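Local coordinates for Mgp-operon protein 3 (PDB 6RJ1) that probably helps Mycoplasma pneumoniae attach to host cells, as a membrane adhesin whose extracellular part may bind sugars, at residues L476-V481 against A494-N499; D544-H549 against P797-V802. All coordinates share one frame; numbering follows the deposited sequence.

Interaction 1 of 2, residues L476-V481 against A494-N499; sequences LWYWVV and AKTELN
Tyr478 and Thr496 reach for each other from opposite directions and join through their hydroxyls. From CB, the tyrosine chain starts between its own backbone N and carbonyl carbon (chi1 63°), and the far end of the ring comes nearer to segment 494-499. Along the ring, CE1 of Tyr478 comes within 3.3 Å of OG1 of Thr496, which sits at the ring edge, close to the ring plane. Next outward, CZ of Tyr478 is 3.4 Å from OG1 of Thr496. At the tip, OH of Tyr478 donates a hydrogen bond of 2.7 Å to OG1 of Thr496, while the CG2 methyl of Thr496 lies 3.3 Å from the same OH. OG1 of Thr496 also bonds to the backbone O of Trp492, so two hydrogen bonds hold this buried hydroxyl and fix its place. Trp493 and Trp725 meet the tyrosine ring, and Ala707 of helix 701-712 touches its side chain. A second link runs through one water, which donates to O of Leu476 at 2.7 Å and accepts from N of Ala494 at 2.9 Å. Strand 477-482 pairs antiparallel with strand 487-492, and segment 494-499 leaves that partner for another sheet. The hydroxyl pair and the water thus bridge the exit from a beta hairpin, a buried junction between two sheets within the MgpC adhesin region.

Interaction 2 of 2, residues D544-H549 against P797-V802; sequences DVVADH and PNYSAV
The side chains of Val546 and Tyr799 cross at a slant, the branched end of the valine set against the root and one flank of the tyrosine ring. Both valine methyls take part: CG1 of Val546 lies 3.7 Å from CD1 of Tyr799, and CG2 of Val546 is 3.7 Å from CG of Tyr799 and 3.8 Å from its CB. With CG2 anti to the backbone N and CG1 between N and the carbonyl carbon (chi1 58°), both methyls lie on the same side of the ring, CG2 by its root and CG1 by CD1. Ala547 comes from that side too, farther toward the CE2 edge, its CB lying 3.9 Å from CE2 of Tyr799, again obliquely. The phenol end turns to a different partner, its OH hydrogen-bonding to Asp819. Val546 and Ala547 belong to a type I' turn that ends at His549, closed by paired backbone bonds between Val546 and His549. Within it, ND1 of His549 donates to O of Ala547 at 2.7 Å, nearly straight at 165° and close to the imidazole plane, which fixes how the ring is rotated. The turn links strands 538-546 and 549-563 as a beta hairpin. Its tip packs on the start of strand 799-805, with Val546 also touching Ala784 and Val786 of the adjoining strand 779-786, and Ile698 of strand 693-699 reaching both His549 and Tyr799.

In the fold
Both segments of interaction 1 precede those of interaction 2 in the chain; the centres are about 20 Å apart and the closest atoms about 11 Å, so the two do not meet directly. Each has one part in the large mixed sheet: strand 496-498 pairs there with strand 723-732, and strands 538-546 and 549-563 form a hairpin in it. Each contact joins this sheet to a different neighbour. Interaction 1 ties it to the eight-stranded sheet holding strand 477-482, after a short connection, whereas interaction 2 brings in strand 799-805 of a five-stranded antiparallel sheet, segments 544-549 and 797-802 being 248 residues apart at their closest ends. The mixed sheet thus lies between the other two in these contacts, touching one through each.

Interaction 1 of 2, residues L476-V481 against A494-N499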
ATOM      1  N   LEU A 476       8.570   0.894   4.564  1.00 57.84           N
ATOM      2  CA  LEU A 476       8.777   1.482   5.877  1.00 57.26           C
ATOM      3  C   LEU A 476       9.470   2.842   5.850  1.00 61.31           C
ATOM      4  O   LEU A 476       9.550   3.520   6.883  1.00 61.48           O
ATOM      5  CB  LEU A 476       9.549   0.483   6.763  1.00 57.26           C
ATOM      6  CG  LEU A 476       8.721  -0.566   7.530  1.00 62.19           C
ATOM      7  CD1 LEU A 476       8.072  -1.601   6.592  1.00 62.87           C
ATOM      8  CD2 LEU A 476       9.583  -1.302   8.513  1.00 63.31           C
ATOM      9  N   TRP A 477       9.967   3.250   4.679  1.00 58.04           N
ATOM     10  CA  TRP A 477      10.687   4.516   4.529  1.00 58.09           C
ATOM     11  C   TRP A 477      10.513   5.141   3.144  1.00 62.24           C
ATOM     12  O   TRP A 477       9.975   4.502   2.235  1.00 62.10           O
ATOM     13  CB  TRP A 477      12.176   4.325   4.876  1.00 56.94           C
ATOM     14  CG  TRP A 477      12.823   3.220   4.100  1.00 57.90           C
ATOM     15  CD1 TRP A 477      13.235   3.263   2.798  1.00 60.88           C
ATOM     16  CD2 TRP A 477      13.111   1.896   4.572  1.00 57.40           C
ATOM     17  NE1 TRP A 477      13.786   2.056   2.437  1.00 60.46           N
ATOM     18  CE2 TRP A 477      13.712   1.192   3.503  1.00 61.52           C
ATOM     19  CE3 TRP A 477      12.945   1.242   5.804  1.00 58.42           C
ATOM     20  CZ2 TRP A 477      14.132  -0.137   3.625  1.00 60.43           C
ATOM     21  CZ3 TRP A 477      13.353  -0.079   5.922  1.00 59.95           C
ATOM     22  CH2 TRP A 477      13.933  -0.755   4.840  1.00 60.61           C
ATOM     23  N   TYR A 478      10.963   6.397   2.990  1.00 58.92           N
ATOM     24  CA  TYR A 478      10.881   7.151   1.735  1.00 59.02           C
ATOM     25  C   TYR A 478      12.030   8.147   1.654  1.00 63.83           C
ATOM     26  O   TYR A 478      12.589   8.515   2.681  1.00 63.94           O
ATOM     27  CB  TYR A 478       9.523   7.868   1.613  1.00 60.00           C
ATOM     28  CG  TYR A 478       9.279   8.912   2.685  1.00 61.02           C
ATOM     29  CD1 TYR A 478       8.839   8.547   3.955  1.00 61.72           C
ATOM     30  CD2 TYR A 478       9.471  10.267   2.422  1.00 62.04           C
ATOM     31  CE1 TYR A 478       8.611   9.501   4.941  1.00 62.14           C
ATOM     32  CE2 TYR A 478       9.244  11.231   3.402  1.00 63.29           C
ATOM     33  CZ  TYR A 478       8.806  10.843   4.659  1.00 71.67           C
ATOM     34  OH  TYR A 478       8.571  11.787   5.627  1.00 73.73           O
ATOM     35  N   TRP A 479      12.367   8.599   0.452  1.00 60.95           N
ATOM     36  CA  TRP A 479      13.465   9.540   0.266  1.00 61.11           C
ATOM     37  C   TRP A 479      13.029  10.936  -0.113  1.00 64.92           C
ATOM     38  O   TRP A 479      12.048  11.103  -0.823  1.00 64.26           O
ATOM     39  CB  TRP A 479      14.431   9.021  -0.805  1.00 59.68           C
ATOM     40  CG  TRP A 479      15.400   8.013  -0.289  1.00 60.71           C
ATOM     41  CD1 TRP A 479      16.631   8.256   0.242  1.00 63.69           C
ATOM     42  CD2 TRP A 479      15.216   6.591  -0.248  1.00 60.68           C
ATOM     43  NE1 TRP A 479      17.227   7.073   0.619  1.00 63.38           N
ATOM     44  CE2 TRP A 479      16.390   6.031   0.306  1.00 64.73           C
ATOM     45  CE3 TRP A 479      14.173   5.732  -0.632  1.00 62.08           C
ATOM     46  CZ2 TRP A 479      16.546   4.655   0.489  1.00 63.99           C
ATOM     47  CZ3 TRP A 479      14.332   4.368  -0.451  1.00 63.72           C
ATOM     48  CH2 TRP A 479      15.505   3.841   0.102  1.00 64.41           C
ATOM     49  N   VAL A 480      13.770  11.929   0.375  1.00 61.50           N
ATOM     50  CA  VAL A 480      13.699  13.345   0.033  1.00 62.09           C
ATOM     51  C   VAL A 480      15.192  13.717  -0.086  1.00 70.42           C
ATOM     52  O   VAL A 480      15.897  13.840   0.929  1.00 69.74           O
ATOM     53  CB  VAL A 480      12.928  14.264   1.024  1.00 64.63           C
ATOM     54  CG1 VAL A 480      13.037  15.728   0.591  1.00 64.36           C
ATOM     55  CG2 VAL A 480      11.467  13.859   1.146  1.00 63.69           C
ATOM     56  N   VAL A 481      15.690  13.765  -1.323  1.00 69.83           N
ATOM     57  CA  VAL A 481      17.105  14.030  -1.593  1.00 70.80           C
ATOM     58  C   VAL A 481      17.292  15.286  -2.425  1.00 77.99           C
ATOM     59  O   VAL A 481      16.412  15.655  -3.201  1.00 77.56           O
ATOM     60  CB  VAL A 481      17.839  12.804  -2.224  1.00 74.38           C
ATOM     61  CG1 VAL A 481      17.955  11.654  -1.238  1.00 74.11           C
ATOM     62  CG2 VAL A 481      17.161  12.335  -3.509  1.00 74.19           C
ATOM     63  N   ALA A 494       7.363   5.698  10.249  1.00 59.66           N
ATOM     64  CA  ALA A 494       7.050   5.667  11.682  1.00 60.14           C
ATOM     65  C   ALA A 494       7.408   6.984  12.370  1.00 64.96           C
ATOM     66  O   ALA A 494       6.919   7.250  13.468  1.00 65.35           O
ATOM     67  CB  ALA A 494       7.770   4.505  12.356  1.00 60.81           C
ATOM     68  N   LYS A 495       8.278   7.791  11.739  1.00 61.67           N
ATOM     69  CA  LYS A 495       8.698   9.107  12.236  1.00 61.09           C
ATOM     70  C   LYS A 495       8.011  10.236  11.428  1.00 64.72           C
ATOM     71  O   LYS A 495       8.337  11.410  11.613  1.00 63.82           O
ATOM     72  CB  LYS A 495      10.225   9.240  12.210  1.00 62.72           C
ATOM     73  CG  LYS A 495      10.917   8.540  13.367  1.00 73.03           C
ATOM     74  CD  LYS A 495      12.428   8.448  13.189  1.00 83.78           C
ATOM     75  CE  LYS A 495      13.168   9.681  13.650  1.00106.29           C
ATOM     76  NZ  LYS A 495      14.628   9.427  13.816  1.00120.76           N
ATOM     77  N   THR A 496       7.050   9.870  10.537  1.00 60.42           N
ATOM     78  CA  THR A 496       6.271  10.821   9.745  1.00 59.76           C
ATOM     79  C   THR A 496       4.814  10.744  10.188  1.00 64.50           C
ATOM     80  O   THR A 496       4.082   9.828   9.798  1.00 64.43           O
ATOM     81  CB  THR A 496       6.463  10.624   8.233  1.00 63.74           C
ATOM     82  OG1 THR A 496       7.853  10.540   7.931  1.00 62.74           O
ATOM     83  CG2 THR A 496       5.841  11.748   7.424  1.00 60.86           C
ATOM     84  N   GLU A 497       4.416  11.697  11.042  1.00 60.97           N
ATOM     85  CA  GLU A 497       3.070  11.820  11.578  1.00 60.64           C
ATOM     86  C   GLU A 497       2.186  12.466  10.513  1.00 64.25           C
ATOM     87  O   GLU A 497       2.501  13.541   9.997  1.00 64.00           O
ATOM     88  CB  GLU A 497       3.088  12.640  12.876  1.00 62.17           C
ATOM     89  CG  GLU A 497       1.807  12.587  13.696  1.00 77.35           C
ATOM     90  CD  GLU A 497       1.753  13.653  14.776  1.00108.27           C
ATOM     91  OE1 GLU A 497       1.455  14.825  14.447  1.00 95.99           O
ATOM     92  OE2 GLU A 497       2.024  13.318  15.953  1.00107.56           O
ATOM     93  N   LEU A 498       1.105  11.777  10.151  1.00 60.76           N
ATOM     94  CA  LEU A 498       0.164  12.250   9.143  1.00 59.85           C
ATOM     95  C   LEU A 498      -1.145  12.648   9.803  1.00 63.45           C
ATOM     96  O   LEU A 498      -1.422  12.249  10.940  1.00 61.82           O
ATOM     97  CB  LEU A 498      -0.093  11.159   8.077  1.00 59.41           C
ATOM     98  CG  LEU A 498       1.125  10.618   7.308  1.00 63.27           C
ATOM     99  CD1 LEU A 498       0.730   9.541   6.356  1.00 62.42           C
ATOM    100  CD2 LEU A 498       1.851  11.710   6.536  1.00 65.01           C
ATOM    101  N   ASN A 499      -1.926  13.473   9.104  1.00 60.23           N
ATOM    102  CA  ASN A 499      -3.251  13.866   9.545  1.00 60.26           C
ATOM    103  C   ASN A 499      -4.177  12.784   9.000  1.00 64.16           C
ATOM    104  O   ASN A 499      -4.162  12.496   7.799  1.00 64.63           O
ATOM    105  CB  ASN A 499      -3.619  15.246   9.012  1.00 61.16           C
ATOM    106  CG  ASN A 499      -4.936  15.806   9.496  1.00 74.70           C
ATOM    107  OD1 ASN A 499      -5.788  15.124  10.078  1.00 70.34           O
ATOM    108  ND2 ASN A 499      -5.132  17.081   9.253  1.00 65.24           N
TER
HETATM  109  O   HOH W   1       8.478   3.163   9.289  1.00 57.56           O

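Interaction 2 of 2, residues D544-H549 against P797-V802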
ATOM      1  N   ASP A 544       2.892  12.518  -7.345  1.00 66.61           N
ATOM      2  CA  ASP A 544       3.003  13.445  -8.465  1.00 67.46           C
ATOM      3  C   ASP A 544       3.173  14.881  -7.973  1.00 72.24           C
ATOM      4  O   ASP A 544       2.867  15.175  -6.818  1.00 70.70           O
ATOM      5  CB  ASP A 544       1.790  13.322  -9.416  1.00 69.71           C
ATOM      6  CG  ASP A 544       2.032  13.809 -10.840  1.00 86.65           C
ATOM      7  OD1 ASP A 544       3.211  14.089 -11.191  1.00 88.66           O
ATOM      8  OD2 ASP A 544       1.048  13.910 -11.608  1.00 95.71           O
ATOM      9  N   VAL A 545       3.693  15.764  -8.843  1.00 70.46           N
ATOM     10  CA  VAL A 545       3.867  17.179  -8.523  1.00 70.93           C
ATOM     11  C   VAL A 545       2.837  18.025  -9.289  1.00 75.33           C
ATOM     12  O   VAL A 545       2.510  17.726 -10.441  1.00 74.68           O
ATOM     13  CB  VAL A 545       5.323  17.708  -8.657  1.00 75.24           C
ATOM     14  CG1 VAL A 545       6.282  16.940  -7.748  1.00 74.82           C
ATOM     15  CG2 VAL A 545       5.812  17.684 -10.103  1.00 75.47           C
ATOM     16  N   VAL A 546       2.297  19.045  -8.622  1.00 72.77           N
ATOM     17  CA  VAL A 546       1.285  19.952  -9.169  1.00 73.17           C
ATOM     18  C   VAL A 546       1.285  21.244  -8.338  1.00 78.98           C
ATOM     19  O   VAL A 546       1.335  21.175  -7.108  1.00 79.19           O
ATOM     20  CB  VAL A 546      -0.127  19.274  -9.297  1.00 76.73           C
ATOM     21  CG1 VAL A 546      -0.649  18.745  -7.956  1.00 76.14           C
ATOM     22  CG2 VAL A 546      -1.148  20.186  -9.971  1.00 76.28           C
ATOM     23  N   ALA A 547       1.275  22.415  -9.014  1.00 76.65           N
ATOM     24  CA  ALA A 547       1.280  23.748  -8.395  1.00 76.59           C
ATOM     25  C   ALA A 547       2.350  23.886  -7.291  1.00 80.46           C
ATOM     26  O   ALA A 547       2.031  24.300  -6.171  1.00 79.33           O
ATOM     27  CB  ALA A 547      -0.113  24.098  -7.866  1.00 77.22           C
ATOM     28  N   ASP A 548       3.614  23.490  -7.622  1.00 77.80           N
ATOM     29  CA  ASP A 548       4.812  23.506  -6.759  1.00 78.28           C
ATOM     30  C   ASP A 548       4.647  22.684  -5.457  1.00 81.42           C
ATOM     31  O   ASP A 548       5.343  22.928  -4.464  1.00 81.55           O
ATOM     32  CB  ASP A 548       5.283  24.949  -6.461  1.00 80.99           C
ATOM     33  CG  ASP A 548       5.681  25.754  -7.683  1.00100.78           C
ATOM     34  OD1 ASP A 548       6.429  25.216  -8.535  1.00104.00           O
ATOM     35  OD2 ASP A 548       5.265  26.932  -7.781  1.00108.08           O
ATOM     36  N   HIS A 549       3.766  21.678  -5.490  1.00 76.74           N
ATOM     37  CA  HIS A 549       3.466  20.815  -4.353  1.00 76.04           C
ATOM     38  C   HIS A 549       3.455  19.353  -4.751  1.00 77.80           C
ATOM     39  O   HIS A 549       3.124  19.025  -5.894  1.00 76.59           O
ATOM     40  CB  HIS A 549       2.093  21.179  -3.773  1.00 77.07           C
ATOM     41  CG  HIS A 549       2.084  22.417  -2.934  1.00 81.01           C
ATOM     42  ND1 HIS A 549       2.211  23.676  -3.500  1.00 82.96           N
ATOM     43  CD2 HIS A 549       1.934  22.551  -1.597  1.00 83.16           C
ATOM     44  CE1 HIS A 549       2.167  24.528  -2.492  1.00 82.64           C
ATOM     45  NE2 HIS A 549       1.992  23.899  -1.328  1.00 83.08           N
ATOM     46  N   PRO A 797      -6.417  28.190 -10.975  1.00 95.33           N
ATOM     47  CA  PRO A 797      -7.013  27.026 -11.671  1.00 93.99           C
ATOM     48  C   PRO A 797      -7.007  25.755 -10.821  1.00 93.73           C
ATOM     49  O   PRO A 797      -5.994  25.443 -10.191  1.00 93.69           O
ATOM     50  CB  PRO A 797      -6.142  26.865 -12.922  1.00 96.01           C
ATOM     51  CG  PRO A 797      -4.850  27.510 -12.582  1.00100.74           C
ATOM     52  CD  PRO A 797      -5.166  28.627 -11.633  1.00 96.55           C
ATOM     53  N   ASN A 798      -8.145  25.037 -10.800  1.00 86.86           N
ATOM     54  CA  ASN A 798      -8.346  23.808 -10.027  1.00 85.19           C
ATOM     55  C   ASN A 798      -7.455  22.659 -10.473  1.00 86.19           C
ATOM     56  O   ASN A 798      -7.076  22.566 -11.640  1.00 84.56           O
ATOM     57  CB  ASN A 798      -9.812  23.340 -10.076  1.00 84.64           C
ATOM     58  CG  ASN A 798     -10.859  24.306  -9.569  1.00101.16           C
ATOM     59  OD1 ASN A 798     -10.651  25.091  -8.632  1.00 93.90           O
ATOM     60  ND2 ASN A 798     -12.032  24.244 -10.180  1.00 90.25           N
ATOM     61  N   TYR A 799      -7.151  21.764  -9.532  1.00 81.86           N
ATOM     62  CA  TYR A 799      -6.361  20.572  -9.793  1.00 80.90           C
ATOM     63  C   TYR A 799      -6.797  19.412  -8.923  1.00 82.61           C
ATOM     64  O   TYR A 799      -7.219  19.599  -7.777  1.00 82.72           O
ATOM     65  CB  TYR A 799      -4.845  20.830  -9.718  1.00 82.03           C
ATOM     66  CG  TYR A 799      -4.344  21.340  -8.386  1.00 83.44           C
ATOM     67  CD1 TYR A 799      -3.918  20.458  -7.394  1.00 85.33           C
ATOM     68  CD2 TYR A 799      -4.233  22.704  -8.138  1.00 83.95           C
ATOM     69  CE1 TYR A 799      -3.430  20.921  -6.174  1.00 85.58           C
ATOM     70  CE2 TYR A 799      -3.750  23.180  -6.921  1.00 84.73           C
ATOM     71  CZ  TYR A 799      -3.350  22.283  -5.943  1.00 91.21           C
ATOM     72  OH  TYR A 799      -2.874  22.752  -4.748  1.00 91.59           O
ATOM     73  N   SER A 800      -6.715  18.212  -9.487  1.00 76.38           N
ATOM     74  CA  SER A 800      -7.100  16.985  -8.820  1.00 74.72           C
ATOM     75  C   SER A 800      -6.122  15.888  -9.147  1.00 75.05           C
ATOM     76  O   SER A 800      -5.413  15.968 -10.140  1.00 74.38           O
ATOM     77  CB  SER A 800      -8.500  16.567  -9.260  1.00 78.53           C
ATOM     78  OG  SER A 800      -9.462  17.530  -8.866  1.00 89.01           O
ATOM     79  N   ALA A 801      -6.088  14.862  -8.317  1.00 70.16           N
ATOM     80  CA  ALA A 801      -5.267  13.686  -8.551  1.00 69.00           C
ATOM     81  C   ALA A 801      -6.208  12.513  -8.616  1.00 70.25           C
ATOM     82  O   ALA A 801      -7.206  12.475  -7.891  1.00 69.76           O
ATOM     83  CB  ALA A 801      -4.273  13.492  -7.426  1.00 69.61           C
ATOM     84  N   VAL A 802      -5.944  11.587  -9.526  1.00 64.48           N
ATOM     85  CA  VAL A 802      -6.794  10.408  -9.620  1.00 63.24           C
ATOM     86  C   VAL A 802      -5.954   9.156  -9.475  1.00 63.80           C
ATOM     87  O   VAL A 802      -4.746   9.186  -9.713  1.00 63.07           O
ATOM     88  CB  VAL A 802      -7.755  10.352 -10.850  1.00 67.19           C
ATOM     89  CG1 VAL A 802      -8.681  11.569 -10.922  1.00 66.78           C
ATOM     90  CG2 VAL A 802      -6.999  10.147 -12.152  1.00 66.96           C
TER